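Glycosyl hydrolase family 26 (Bacteroides ovatus, PDB 4ZXO) is a beta-mannanase of glycoside hydrolase family 26 that hydrolyses the beta-1,4-mannosidic bonds of mannans and probably acts in galactomannan breakdown. Local coordinates at residues Arg47-Ser52 with Trp301-Glu306; Pro107-Gly110 with Trp114-Thr117; Pro224-Ile229 with Lys260-Pro265; Thr285-Ile290 with Val325-Ser330. All blocks are in the same frame, centred on the assembly; numbering follows the deposited sequence.

From the N terminus, the first segment is 47-52, in the region between barrel strands 27-32 and 60-64. Its partner, 301-306, lies 249 residues further on, so contact 1 brings together the loops of two neighbouring strands, the first and last of the barrel in chain order. Contacts 2 and 3 are nested, one after the other, inside the long chain loop that contact 1 closes. Contact 2 closes a short stretch of the loop after strand 97-101. Contact 3 ties the loop before strand 231-235 to the end of helix 241-262, closing a loop over both. Contact 4 ties helix 281-290 to helix 321-328; it opens before contact 1 closes, so the two cross.

Contact 1: residues Arg47-Ser52 with Trp301-Glu306; sequences RSDVKS and WRNARE
Asp49 and Asn303 link the first turn of helix 49-54 to the loop that leaves barrel strand 295-300. One buried hydrogen bond carries the contact. Asn303 ND2 donates to Asp49 OD2 at 2.9 Å, and the bond is fairly straight (165°). It lies in the amide plane of Asn303 and uses the anti lone pair of OD2, away from OD1. The carboxylate and amide planes are 52° apart. Asp49 CG lies beside its backbone N (chi1 -81°), which swings OD2 across to the amide. Asn303 CB also approaches Asp49 OD2, at 3.6 Å.

In the TIM barrel, strands 27-32 and 295-300 are neighbours, and the contact joins the chain that follows each. Both side chains have further partners. Asp49 OD1 accepts from Trp41 NE1 and OD2 from Ile39 N, so the hairpin of strands 37-38 and 41-42 is tied in as well. Asn303 OD1 accepts from the backbone N atoms of Tyr312 and Ala313. An asparagine in place of Asp49 puts an NH2 where one oxygen was, and would probably leave either Trp41 NE1, or both Asn303 ND2 and Ile39 N, without an acceptor.

Ser48 is the N-cap of the helix, and its OG accepts from Lys51 N at 2.9 Å. Farther along 301-306, Arg302, Arg305 and Glu306 form a salt-bridge network, in which Arg302 grips Glu306 end-on. Arg302 NH2 is 2.8 Å from Glu306 OE2, and NH1 bonds to OE1. Arg305 NH1 reaches the same Glu306 OE1 at 3.1 Å, from above the carboxylate plane.

Contact 2: residues Pro107-Gly110 with Trp114-Thr117; sequences PKTG and WDVT
Thr109 faces Asp115 within one loop, the two side chains coming from opposite directions. Thr109 CB lies 3.2 Å from Asp115 OD2. From there the side chain branches. OG1 sits between the backbone N and the carbonyl carbon (chi1 71°), and this turns the hydroxyl to the carboxylate. Thr109 OG1 donates to Asp115 OD2 in a short bond of 2.6 Å. It comes from above the carboxylate plane, 50° out of it. The same OG1 accepts from Gly111 N, so the hydroxyl is held on both its donor and acceptor sides. The other branch, Thr109 CG2, passes 3.7 Å from Asp115 OD2 and 4.1 Å from Thr117 OG1.

The second carboxylate oxygen is used within its own segment. Asp115 OD1 accepts from Thr117 N at 3.0 Å, an Asx turn, and from Thr117 OG1 at 2.7 Å on its syn lone pair. Three bonds therefore fix the rotation of the carboxylate at the surface.

Both segments belong to the loop between strand 97-101 and helix 121-125. Trp114 meets Phe172 edge-to-face. Lys108 forms a salt bridge with Asp118, and Pro107 packs on Val121 and Val125 of helix 121-125.

Contact 3: residues Pro224-Ile229 with Lys260-Pro265; sequences PGDDII and KKHDKP
His262 turns the edge of its ring to the carboxylate of Asp226. The two planes stand 73° apart, and the side chains cross at about a right angle. His262 ND1 shares its one N-H between Asp226 OD1 at 2.9 Å and Asp226 OD2 at 3.1 Å, a bifurcated bond. Each oxygen offers its syn lone pair. The longer bond is the straighter one (157°). Both oxygens lie somewhat out of the ring plane. OD1 also bonds to Tyr223 OH, so the carboxylate has a second partner.

Lys264 reaches the same loop with its tip. The chain is bent at CB-CG (chi2 -65°), and beyond that it runs extended to the backbone of 226-229. Lys264 NZ donates to Asp226 O at 2.8 Å, in the carbonyl plane on a lone pair. It also donates to Ile229 O at 2.9 Å, nearly along the C=O direction. Asp226 OD1 stays 4.6 Å from Lys264 NZ, so that charge attraction is a longer-range one. The loop itself is turned tightly, with Gly225 O accepting from Ile228 N and Ile229 N.

Asp263 has positive phi and closes helix 241-262 with a Schellman motif. The contact joins the loop before strand 231-235 to the end of helix 241-262, at the N-terminal ends of parallel strands 231-235 and 266-271, in a beta-alpha-beta crossover of the TIM barrel.

Contact 4: residues Thr285-Ile290 with Val325-Ser330; sequences TLLPVI and VKFSRS. With K (potassium ion), chain B.
Phe327, near the end of helix 321-328, packs against Leu286 and Leu287 of helix 281-290, the helix between barrel strands 266-271 and 295-300. This is apolar helix-to-helix packing beside a potassium site.

Leu286 CD2 approaches obliquely and lies 3.9 Å from Phe327 CE1, with CZ equally near. Leu287 CB meets the ring at its edge, in plane, 4.0 Å from Phe327 CD1. Phe327 CG is anti to the backbone N (chi1 166°), which sends the ring out to the two leucines. Farther along, Leu287 CD2 lies 4.0 Å from Ser330 CB. Trp282 and Ile333 also touch the Phe327 side chain. Replacing Phe327 by alanine would probably open a gap beside Leu286 CD2 and Leu287 CB and leave both without their ring partner. Within 325-330, the flat guanidinium of Arg329 lies with one face over Val325 CG1.

Among the hydrogen bonds of 325-330, Ser328 OG donates to Val325 O at 2.6 Å, back into the last turn of the helix. Ser330 OG bonds to Lys332 N.

Metal binding falls to the backbone as the chain leaves the helix. The potassium ion is held by Ser328 O at 2.6 Å and by Ser330 O at 2.7 Å. Ile333 O is the third protein ligand, and four waters complete the shell. One of these waters, 2.6 Å from the potassium, also makes a weak hydrogen bond to Arg329 O at 3.0 Å.

Contact 1: residues Arg47-Ser52 with Trp301-Glu306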
loop_
_atom_site.group_PDB
_atom_site.type_symbol
_atom_site.label_atom_id
_atom_site.label_comp_id
_atom_site.label_asym_id
_atom_site.label_seq_id
_atom_site.Cartn_x
_atom_site.Cartn_y
_atom_site.Cartn_z
ATOM N N ARG A 47 -2.504 -20.501 -2.193
ATOM C CA ARG A 47 -3.343 -20.095 -3.338
ATOM C C ARG A 47 -3.302 -18.579 -3.524
ATOM O O ARG A 47 -2.975 -17.854 -2.571
ATOM C CB ARG A 47 -4.809 -20.584 -3.150
ATOM C CG ARG A 47 -5.705 -20.408 -4.362
ATOM C CD ARG A 47 -6.954 -21.276 -4.244
ATOM N NE ARG A 47 -7.868 -21.037 -5.338
ATOM C CZ ARG A 47 -9.032 -21.652 -5.482
ATOM N NH1 ARG A 47 -9.453 -22.524 -4.582
ATOM N NH2 ARG A 47 -9.781 -21.358 -6.517
ATOM N N SER A 48 -3.536 -18.130 -4.772
ATOM C CA SER A 48 -3.394 -16.733 -5.195
ATOM C C SER A 48 -4.131 -16.574 -6.507
ATOM O O SER A 48 -3.830 -17.344 -7.441
ATOM C CB SER A 48 -1.929 -16.389 -5.405
ATOM O OG SER A 48 -1.793 -15.277 -6.292
ATOM N N ASP A 49 -5.089 -15.633 -6.630
ATOM C CA ASP A 49 -5.740 -15.501 -7.946
ATOM C C ASP A 49 -4.709 -15.055 -8.995
ATOM O O ASP A 49 -4.790 -15.462 -10.180
ATOM C CB ASP A 49 -6.878 -14.513 -7.896
ATOM C CG ASP A 49 -8.141 -15.113 -7.339
ATOM O OD1 ASP A 49 -8.179 -16.349 -7.087
ATOM O OD2 ASP A 49 -9.119 -14.350 -7.240
ATOM N N VAL A 50 -3.748 -14.233 -8.594
ATOM C CA VAL A 50 -2.694 -13.835 -9.544
ATOM C C VAL A 50 -1.848 -15.017 -10.025
ATOM O O VAL A 50 -1.684 -15.222 -11.234
ATOM C CB VAL A 50 -1.791 -12.733 -8.913
ATOM C CG1 VAL A 50 -0.550 -12.495 -9.751
ATOM C CG2 VAL A 50 -2.626 -11.455 -8.812
ATOM N N LYS A 51 -1.371 -15.833 -9.097
ATOM C CA LYS A 51 -0.592 -16.986 -9.493
ATOM C C LYS A 51 -1.434 -17.966 -10.291
ATOM O O LYS A 51 -0.957 -18.549 -11.263
ATOM C CB LYS A 51 0.010 -17.663 -8.238
ATOM C CG LYS A 51 0.957 -18.844 -8.548
ATOM C CD LYS A 51 1.601 -19.331 -7.276
ATOM C CE LYS A 51 2.444 -20.592 -7.480
ATOM N NZ LYS A 51 1.566 -21.803 -7.349
ATOM N N SER A 52 -2.715 -18.119 -9.936
ATOM C CA SER A 52 -3.570 -19.067 -10.682
ATOM C C SER A 52 -3.702 -18.646 -12.123
ATOM O O SER A 52 -3.926 -19.503 -12.989
ATOM C CB SER A 52 -4.964 -19.164 -10.059
ATOM O OG SER A 52 -4.896 -19.824 -8.829
ATOM N N TRP A 301 -6.252 -3.707 -6.310
ATOM C CA TRP A 301 -6.993 -3.967 -5.072
ATOM C C TRP A 301 -7.527 -5.411 -5.011
ATOM O O TRP A 301 -7.279 -6.218 -5.911
ATOM C CB TRP A 301 -8.123 -2.930 -4.914
ATOM C CG TRP A 301 -8.598 -2.803 -3.464
ATOM C CD1 TRP A 301 -9.883 -3.045 -2.962
ATOM C CD2 TRP A 301 -7.800 -2.447 -2.318
ATOM N NE1 TRP A 301 -9.901 -2.853 -1.593
ATOM C CE2 TRP A 301 -8.642 -2.500 -1.175
ATOM C CE3 TRP A 301 -6.462 -2.058 -2.162
ATOM C CZ2 TRP A 301 -8.183 -2.141 0.104
ATOM C CZ3 TRP A 301 -5.994 -1.736 -0.888
ATOM C CH2 TRP A 301 -6.861 -1.793 0.228
ATOM N N ARG A 302 -8.168 -5.747 -3.894
ATOM C CA ARG A 302 -8.466 -7.142 -3.529
ATOM C C ARG A 302 -9.500 -7.822 -4.394
ATOM O O ARG A 302 -10.259 -7.177 -5.106
ATOM C CB ARG A 302 -8.914 -7.218 -2.049
ATOM C CG ARG A 302 -10.270 -6.589 -1.788
ATOM C CD ARG A 302 -10.450 -6.206 -0.318
ATOM N NE ARG A 302 -11.866 -5.838 -0.106
ATOM C CZ ARG A 302 -12.842 -6.697 0.236
ATOM N NH1 ARG A 302 -12.585 -8.013 0.476
ATOM N NH2 ARG A 302 -14.100 -6.240 0.302
ATOM N N ASN A 303 -9.467 -9.149 -4.373
ATOM C CA ASN A 303 -10.502 -9.944 -5.060
ATOM C C ASN A 303 -11.475 -10.447 -4.022
ATOM O O ASN A 303 -11.214 -11.450 -3.358
ATOM C CB ASN A 303 -9.852 -11.101 -5.839
ATOM C CG ASN A 303 -9.217 -10.639 -7.143
ATOM O OD1 ASN A 303 -8.978 -9.435 -7.330
ATOM N ND2 ASN A 303 -8.936 -11.586 -8.041
ATOM N N ALA A 304 -12.563 -9.703 -3.806
ATOM C CA ALA A 304 -13.413 -9.912 -2.623
ATOM C C ALA A 304 -14.238 -11.186 -2.680
ATOM O O ALA A 304 -15.231 -11.272 -3.417
ATOM C CB ALA A 304 -14.345 -8.696 -2.423
ATOM N N ARG A 305 -13.881 -12.140 -1.857
ATOM C CA ARG A 305 -14.538 -13.432 -1.865
ATOM C C ARG A 305 -15.980 -13.281 -1.490
ATOM O O ARG A 305 -16.785 -14.042 -1.934
ATOM C CB ARG A 305 -13.812 -14.430 -0.988
ATOM C CG ARG A 305 -14.102 -14.422 0.497
ATOM C CD ARG A 305 -13.491 -13.252 1.215
ATOM N NE ARG A 305 -13.190 -13.477 2.613
ATOM C CZ ARG A 305 -13.011 -12.492 3.464
ATOM N NH1 ARG A 305 -13.139 -11.260 3.042
ATOM N NH2 ARG A 305 -12.681 -12.710 4.685
ATOM N N GLU A 306 -16.262 -12.261 -0.710
ATOM C CA GLU A 306 -17.594 -12.059 -0.148
ATOM C C GLU A 306 -18.470 -11.170 -1.035
ATOM O O GLU A 306 -19.665 -10.970 -0.737
ATOM C CB GLU A 306 -17.494 -11.469 1.275
ATOM C CG GLU A 306 -17.333 -9.946 1.346
ATOM C CD GLU A 306 -15.937 -9.439 1.169
ATOM O OE1 GLU A 306 -15.015 -10.206 0.824
ATOM O OE2 GLU A 306 -15.757 -8.214 1.368
#

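Contact 2: residues Pro107-Gly110 with Trp114-Thr117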
loop_
_atom_site.group_PDB
_atom_site.type_symbol
_atom_site.label_atom_id
_atom_site.label_comp_id
_atom_site.label_asym_id
_atom_site.label_seq_id
_atom_site.Cartn_x
_atom_site.Cartn_y
_atom_site.Cartn_z
ATOM N N PRO A 107 -11.845 7.009 16.302
ATOM C CA PRO A 107 -11.653 6.958 17.770
ATOM C C PRO A 107 -12.618 7.851 18.557
ATOM O O PRO A 107 -12.720 7.691 19.781
ATOM C CB PRO A 107 -10.204 7.433 17.961
ATOM C CG PRO A 107 -9.920 8.322 16.737
ATOM C CD PRO A 107 -10.723 7.644 15.583
ATOM N N LYS A 108 -13.354 8.723 17.876
ATOM C CA LYS A 108 -14.282 9.586 18.590
ATOM C C LYS A 108 -15.711 9.029 18.524
ATOM O O LYS A 108 -16.427 8.983 19.543
ATOM C CB LYS A 108 -14.236 11.010 18.011
ATOM C CG LYS A 108 -15.136 12.012 18.747
ATOM C CD LYS A 108 -14.782 13.400 18.163
ATOM C CE LYS A 108 -15.234 14.556 18.993
ATOM N NZ LYS A 108 -16.683 14.680 19.021
ATOM N N THR A 109 -16.127 8.600 17.328
ATOM C CA THR A 109 -17.511 8.134 17.159
ATOM C C THR A 109 -17.710 6.666 17.412
ATOM O O THR A 109 -18.836 6.240 17.621
ATOM C CB THR A 109 -18.036 8.404 15.748
ATOM O OG1 THR A 109 -17.385 7.532 14.832
ATOM C CG2 THR A 109 -17.770 9.852 15.340
ATOM N N GLY A 110 -16.626 5.897 17.364
ATOM C CA GLY A 110 -16.675 4.432 17.452
ATOM C C GLY A 110 -17.062 3.805 16.115
ATOM O O GLY A 110 -17.187 2.574 16.022
ATOM N N TRP A 114 -14.731 5.195 7.332
ATOM C CA TRP A 114 -15.582 5.949 6.466
ATOM C C TRP A 114 -16.615 6.794 7.208
ATOM O O TRP A 114 -17.463 7.443 6.579
ATOM C CB TRP A 114 -16.343 4.976 5.545
ATOM C CG TRP A 114 -15.438 4.173 4.655
ATOM C CD1 TRP A 114 -15.090 4.472 3.366
ATOM C CD2 TRP A 114 -14.789 2.928 4.977
ATOM N NE1 TRP A 114 -14.268 3.499 2.876
ATOM C CE2 TRP A 114 -14.062 2.541 3.827
ATOM C CE3 TRP A 114 -14.718 2.124 6.131
ATOM C CZ2 TRP A 114 -13.278 1.372 3.773
ATOM C CZ3 TRP A 114 -13.947 0.947 6.086
ATOM C CH2 TRP A 114 -13.230 0.584 4.914
ATOM N N ASP A 115 -16.613 6.731 8.533
ATOM C CA ASP A 115 -17.535 7.599 9.310
ATOM C C ASP A 115 -16.992 9.028 9.351
ATOM O O ASP A 115 -16.080 9.329 10.108
ATOM C CB ASP A 115 -17.714 7.010 10.714
ATOM C CG ASP A 115 -18.620 7.857 11.593
ATOM O OD1 ASP A 115 -19.073 8.933 11.102
ATOM O OD2 ASP A 115 -18.888 7.470 12.768
ATOM N N VAL A 116 -17.584 9.884 8.519
ATOM C CA VAL A 116 -17.194 11.279 8.388
ATOM C C VAL A 116 -18.282 12.199 8.899
ATOM O O VAL A 116 -18.376 13.371 8.488
ATOM C CB VAL A 116 -16.787 11.597 6.895
ATOM C CG1 VAL A 116 -15.454 10.784 6.560
ATOM C CG2 VAL A 116 -17.920 11.322 5.895
ATOM N N THR A 117 -19.116 11.663 9.799
ATOM C CA THR A 117 -20.204 12.451 10.388
ATOM C C THR A 117 -19.671 13.605 11.220
ATOM O O THR A 117 -20.330 14.651 11.320
ATOM C CB THR A 117 -21.137 11.608 11.297
ATOM O OG1 THR A 117 -20.352 10.988 12.300
ATOM C CG2 THR A 117 -21.840 10.493 10.511
#

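Contact 3: residues Pro224-Ile229 with Lys260-Pro265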
loop_
_atom_site.group_PDB
_atom_site.type_symbol
_atom_site.label_atom_id
_atom_site.label_comp_id
_atom_site.label_asym_id
_atom_site.label_seq_id
_atom_site.Cartn_x
_atom_site.Cartn_y
_atom_site.Cartn_z
ATOM N N PRO A 224 4.113 15.362 5.545
ATOM C CA PRO A 224 4.691 15.561 6.881
ATOM C C PRO A 224 6.225 15.659 6.871
ATOM O O PRO A 224 6.818 15.911 7.910
ATOM C CB PRO A 224 4.217 14.322 7.651
ATOM C CG PRO A 224 4.165 13.225 6.535
ATOM C CD PRO A 224 3.600 13.982 5.339
ATOM N N GLY A 225 6.867 15.478 5.730
ATOM C CA GLY A 225 8.290 15.741 5.661
ATOM C C GLY A 225 9.171 14.572 5.242
ATOM O O GLY A 225 8.820 13.387 5.399
ATOM N N ASP A 226 10.320 14.937 4.683
ATOM C CA ASP A 226 11.263 13.961 4.155
ATOM C C ASP A 226 11.844 13.050 5.208
ATOM O O ASP A 226 12.371 11.959 4.891
ATOM C CB ASP A 226 12.403 14.677 3.434
ATOM C CG ASP A 226 11.958 15.309 2.153
ATOM O OD1 ASP A 226 10.955 14.893 1.549
ATOM O OD2 ASP A 226 12.668 16.209 1.694
ATOM N N ASP A 227 11.831 13.513 6.448
ATOM C CA ASP A 227 12.369 12.722 7.553
ATOM C C ASP A 227 11.366 11.651 8.064
ATOM O O ASP A 227 11.696 10.816 8.927
ATOM C CB ASP A 227 12.746 13.668 8.704
ATOM C CG ASP A 227 11.551 14.476 9.222
ATOM O OD1 ASP A 227 10.657 14.888 8.432
ATOM O OD2 ASP A 227 11.521 14.710 10.446
ATOM N N ILE A 228 10.137 11.697 7.550
ATOM C CA ILE A 228 9.101 10.744 7.951
ATOM C C ILE A 228 8.766 9.809 6.794
ATOM O O ILE A 228 8.668 8.592 6.978
ATOM C CB ILE A 228 7.829 11.507 8.439
ATOM C CG1 ILE A 228 8.153 12.195 9.778
ATOM C CG2 ILE A 228 6.650 10.569 8.596
ATOM C CD1 ILE A 228 7.081 13.121 10.260
ATOM N N ILE A 229 8.572 10.375 5.601
ATOM C CA ILE A 229 8.065 9.604 4.464
ATOM C C ILE A 229 9.230 9.000 3.693
ATOM O O ILE A 229 10.245 9.652 3.463
ATOM C CB ILE A 229 7.220 10.481 3.523
ATOM C CG1 ILE A 229 5.960 11.024 4.272
ATOM C CG2 ILE A 229 6.800 9.666 2.273
ATOM C CD1 ILE A 229 5.022 9.875 4.832
ATOM N N LYS A 260 11.872 13.094 -7.679
ATOM C CA LYS A 260 13.169 13.720 -7.974
ATOM C C LYS A 260 13.473 14.872 -7.019
ATOM O O LYS A 260 14.576 14.965 -6.501
ATOM C CB LYS A 260 13.195 14.217 -9.428
ATOM C CG LYS A 260 13.335 13.133 -10.458
ATOM C CD LYS A 260 13.168 13.721 -11.890
ATOM C CE LYS A 260 12.906 12.638 -12.984
ATOM N NZ LYS A 260 12.123 13.089 -14.173
ATOM N N LYS A 261 12.522 15.761 -6.778
ATOM C CA LYS A 261 12.748 16.914 -5.899
ATOM C C LYS A 261 13.147 16.486 -4.474
ATOM O O LYS A 261 13.975 17.144 -3.830
ATOM C CB LYS A 261 11.502 17.818 -5.837
ATOM C CG LYS A 261 11.735 19.110 -5.030
ATOM C CD LYS A 261 10.560 20.044 -5.126
ATOM C CE LYS A 261 10.880 21.414 -4.433
ATOM N NZ LYS A 261 9.814 22.418 -4.719
ATOM N N HIS A 262 12.557 15.396 -3.971
ATOM C CA HIS A 262 12.749 15.010 -2.588
ATOM C C HIS A 262 13.545 13.715 -2.424
ATOM O O HIS A 262 13.648 13.199 -1.302
ATOM C CB HIS A 262 11.342 14.851 -1.921
ATOM C CG HIS A 262 10.619 16.144 -1.759
ATOM N ND1 HIS A 262 10.618 16.839 -0.569
ATOM C CD2 HIS A 262 9.986 16.934 -2.657
ATOM C CE1 HIS A 262 9.947 17.968 -0.729
ATOM N NE2 HIS A 262 9.542 18.040 -1.981
ATOM N N ASP A 263 14.064 13.175 -3.537
ATOM C CA ASP A 263 14.806 11.894 -3.525
ATOM C C ASP A 263 14.038 10.771 -2.814
ATOM O O ASP A 263 14.527 10.148 -1.859
ATOM C CB ASP A 263 16.198 12.051 -2.890
ATOM C CG ASP A 263 17.089 10.894 -3.178
ATOM O OD1 ASP A 263 16.893 10.192 -4.207
ATOM O OD2 ASP A 263 18.056 10.703 -2.405
ATOM N N LYS A 264 12.836 10.499 -3.317
ATOM C CA LYS A 264 12.016 9.401 -2.821
ATOM C C LYS A 264 11.645 8.549 -3.994
ATOM O O LYS A 264 11.339 9.103 -5.059
ATOM C CB LYS A 264 10.704 9.890 -2.163
ATOM C CG LYS A 264 10.950 10.907 -1.034
ATOM C CD LYS A 264 11.692 10.291 0.152
ATOM C CE LYS A 264 11.763 11.289 1.327
ATOM N NZ LYS A 264 12.713 10.739 2.371
ATOM N N PRO A 265 11.590 7.221 -3.803
ATOM C CA PRO A 265 10.995 6.326 -4.804
ATOM C C PRO A 265 9.493 6.575 -4.837
ATOM O O PRO A 265 8.930 7.063 -3.860
ATOM C CB PRO A 265 11.321 4.937 -4.256
ATOM C CG PRO A 265 11.405 5.112 -2.815
ATOM C CD PRO A 265 11.962 6.496 -2.576
#

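Contact 4: residues Thr285-Ile290 with Val325-Ser330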
loop_
_atom_site.group_PDB
_atom_site.type_symbol
_atom_site.label_atom_id
_atom_site.label_comp_id
_atom_site.label_asym_id
_atom_site.label_seq_id
_atom_site.Cartn_x
_atom_site.Cartn_y
_atom_site.Cartn_z
ATOM N N THR A 285 -4.483 -0.558 -21.549
ATOM C CA THR A 285 -4.690 0.679 -20.764
ATOM C C THR A 285 -3.609 0.867 -19.698
ATOM O O THR A 285 -2.926 1.875 -19.693
ATOM C CB THR A 285 -6.072 0.666 -20.111
ATOM O OG1 THR A 285 -7.051 0.612 -21.150
ATOM C CG2 THR A 285 -6.338 1.932 -19.332
ATOM N N LEU A 286 -3.439 -0.097 -18.799
ATOM C CA LEU A 286 -2.522 0.133 -17.679
ATOM C C LEU A 286 -1.042 0.222 -18.106
ATOM O O LEU A 286 -0.315 1.186 -17.768
ATOM C CB LEU A 286 -2.680 -0.987 -16.659
ATOM C CG LEU A 286 -1.798 -0.838 -15.423
ATOM C CD1 LEU A 286 -2.107 0.360 -14.545
ATOM C CD2 LEU A 286 -1.815 -2.081 -14.524
ATOM N N LEU A 287 -0.568 -0.794 -18.811
ATOM C CA LEU A 287 0.878 -0.858 -19.145
ATOM C C LEU A 287 1.358 0.338 -19.949
ATOM O O LEU A 287 2.395 0.908 -19.623
ATOM C CB LEU A 287 1.173 -2.157 -19.875
ATOM C CG LEU A 287 2.681 -2.415 -20.135
ATOM C CD1 LEU A 287 3.542 -2.410 -18.837
ATOM C CD2 LEU A 287 2.893 -3.735 -20.880
ATOM N N PRO A 288 0.593 0.776 -20.959
ATOM C CA PRO A 288 1.146 1.928 -21.712
ATOM C C PRO A 288 1.277 3.191 -20.897
ATOM O O PRO A 288 2.129 4.018 -21.226
ATOM C CB PRO A 288 0.140 2.160 -22.841
ATOM C CG PRO A 288 -0.525 0.798 -23.045
ATOM C CD PRO A 288 -0.589 0.175 -21.623
ATOM N N VAL A 289 0.507 3.317 -19.816
ATOM C CA VAL A 289 0.678 4.462 -18.942
ATOM C C VAL A 289 1.828 4.245 -17.987
ATOM O O VAL A 289 2.729 5.074 -17.954
ATOM C CB VAL A 289 -0.593 4.772 -18.125
ATOM C CG1 VAL A 289 -0.332 5.956 -17.182
ATOM C CG2 VAL A 289 -1.729 5.118 -19.078
ATOM N N ILE A 290 1.830 3.136 -17.237
ATOM C CA ILE A 290 2.786 3.029 -16.142
ATOM C C ILE A 290 4.213 2.818 -16.642
ATOM O O ILE A 290 5.151 3.208 -15.955
ATOM C CB ILE A 290 2.421 1.924 -15.114
ATOM C CG1 ILE A 290 2.418 0.538 -15.736
ATOM C CG2 ILE A 290 1.057 2.219 -14.471
ATOM C CD1 ILE A 290 2.199 -0.560 -14.717
ATOM N N VAL A 325 -1.944 -12.346 -18.520
ATOM C CA VAL A 325 -0.765 -13.199 -18.748
ATOM C C VAL A 325 0.237 -12.462 -19.656
ATOM O O VAL A 325 1.417 -12.424 -19.353
ATOM C CB VAL A 325 -1.129 -14.553 -19.359
ATOM C CG1 VAL A 325 0.179 -15.315 -19.763
ATOM C CG2 VAL A 325 -1.914 -15.403 -18.319
ATOM N N LYS A 326 -0.251 -11.853 -20.743
ATOM C CA LYS A 326 0.615 -11.116 -21.645
ATOM C C LYS A 326 1.314 -9.934 -20.924
ATOM O O LYS A 326 2.507 -9.675 -21.101
ATOM C CB LYS A 326 -0.200 -10.625 -22.843
ATOM C CG LYS A 326 0.554 -9.792 -23.864
ATOM C CD LYS A 326 -0.327 -9.559 -25.122
ATOM C CE LYS A 326 -0.068 -8.238 -25.859
ATOM N NZ LYS A 326 1.380 -8.057 -26.143
ATOM N N PHE A 327 0.532 -9.206 -20.138
ATOM C CA PHE A 327 1.066 -8.126 -19.296
ATOM C C PHE A 327 2.167 -8.617 -18.376
ATOM O O PHE A 327 3.209 -7.974 -18.221
ATOM C CB PHE A 327 -0.110 -7.561 -18.506
ATOM C CG PHE A 327 0.229 -6.656 -17.343
ATOM C CD1 PHE A 327 0.438 -5.282 -17.529
ATOM C CD2 PHE A 327 0.315 -7.184 -16.056
ATOM C CE1 PHE A 327 0.675 -4.435 -16.426
ATOM C CE2 PHE A 327 0.595 -6.349 -14.952
ATOM C CZ PHE A 327 0.773 -4.966 -15.144
ATOM N N SER A 328 1.939 -9.784 -17.781
ATOM C CA SER A 328 2.888 -10.321 -16.811
ATOM C C SER A 328 4.198 -10.668 -17.478
ATOM O O SER A 328 5.207 -10.637 -16.822
ATOM C CB SER A 328 2.337 -11.553 -16.083
ATOM O OG SER A 328 2.356 -12.721 -16.897
ATOM N N ARG A 329 4.163 -10.922 -18.771
ATOM C CA ARG A 329 5.360 -11.270 -19.490
ATOM C C ARG A 329 6.179 -10.051 -19.926
ATOM O O ARG A 329 7.272 -10.215 -20.480
ATOM C CB ARG A 329 4.940 -12.133 -20.683
ATOM C CG ARG A 329 4.476 -13.493 -20.231
ATOM C CD ARG A 329 3.950 -14.360 -21.315
ATOM N NE ARG A 329 3.605 -15.658 -20.746
ATOM C CZ ARG A 329 2.808 -16.537 -21.338
ATOM N NH1 ARG A 329 2.319 -16.262 -22.529
ATOM N NH2 ARG A 329 2.525 -17.693 -20.743
ATOM N N SER A 330 5.669 -8.841 -19.712
ATOM C CA SER A 330 6.436 -7.640 -20.013
ATOM C C SER A 330 7.695 -7.635 -19.172
ATOM O O SER A 330 7.636 -7.951 -17.970
ATOM C CB SER A 330 5.624 -6.379 -19.689
ATOM O OG SER A 330 6.506 -5.258 -19.753
HETATM K K K B . 7.603 -9.968 -16.202
HETATM O O HOH W 1 8.949 -11.035 -18.182
HETATM O O HOH W 2 9.676 -12.302 -16.093
HETATM O O HOH W 3 7.491 -11.867 -14.649
HETATM O O HOH W 4 10.307 -10.070 -15.788
#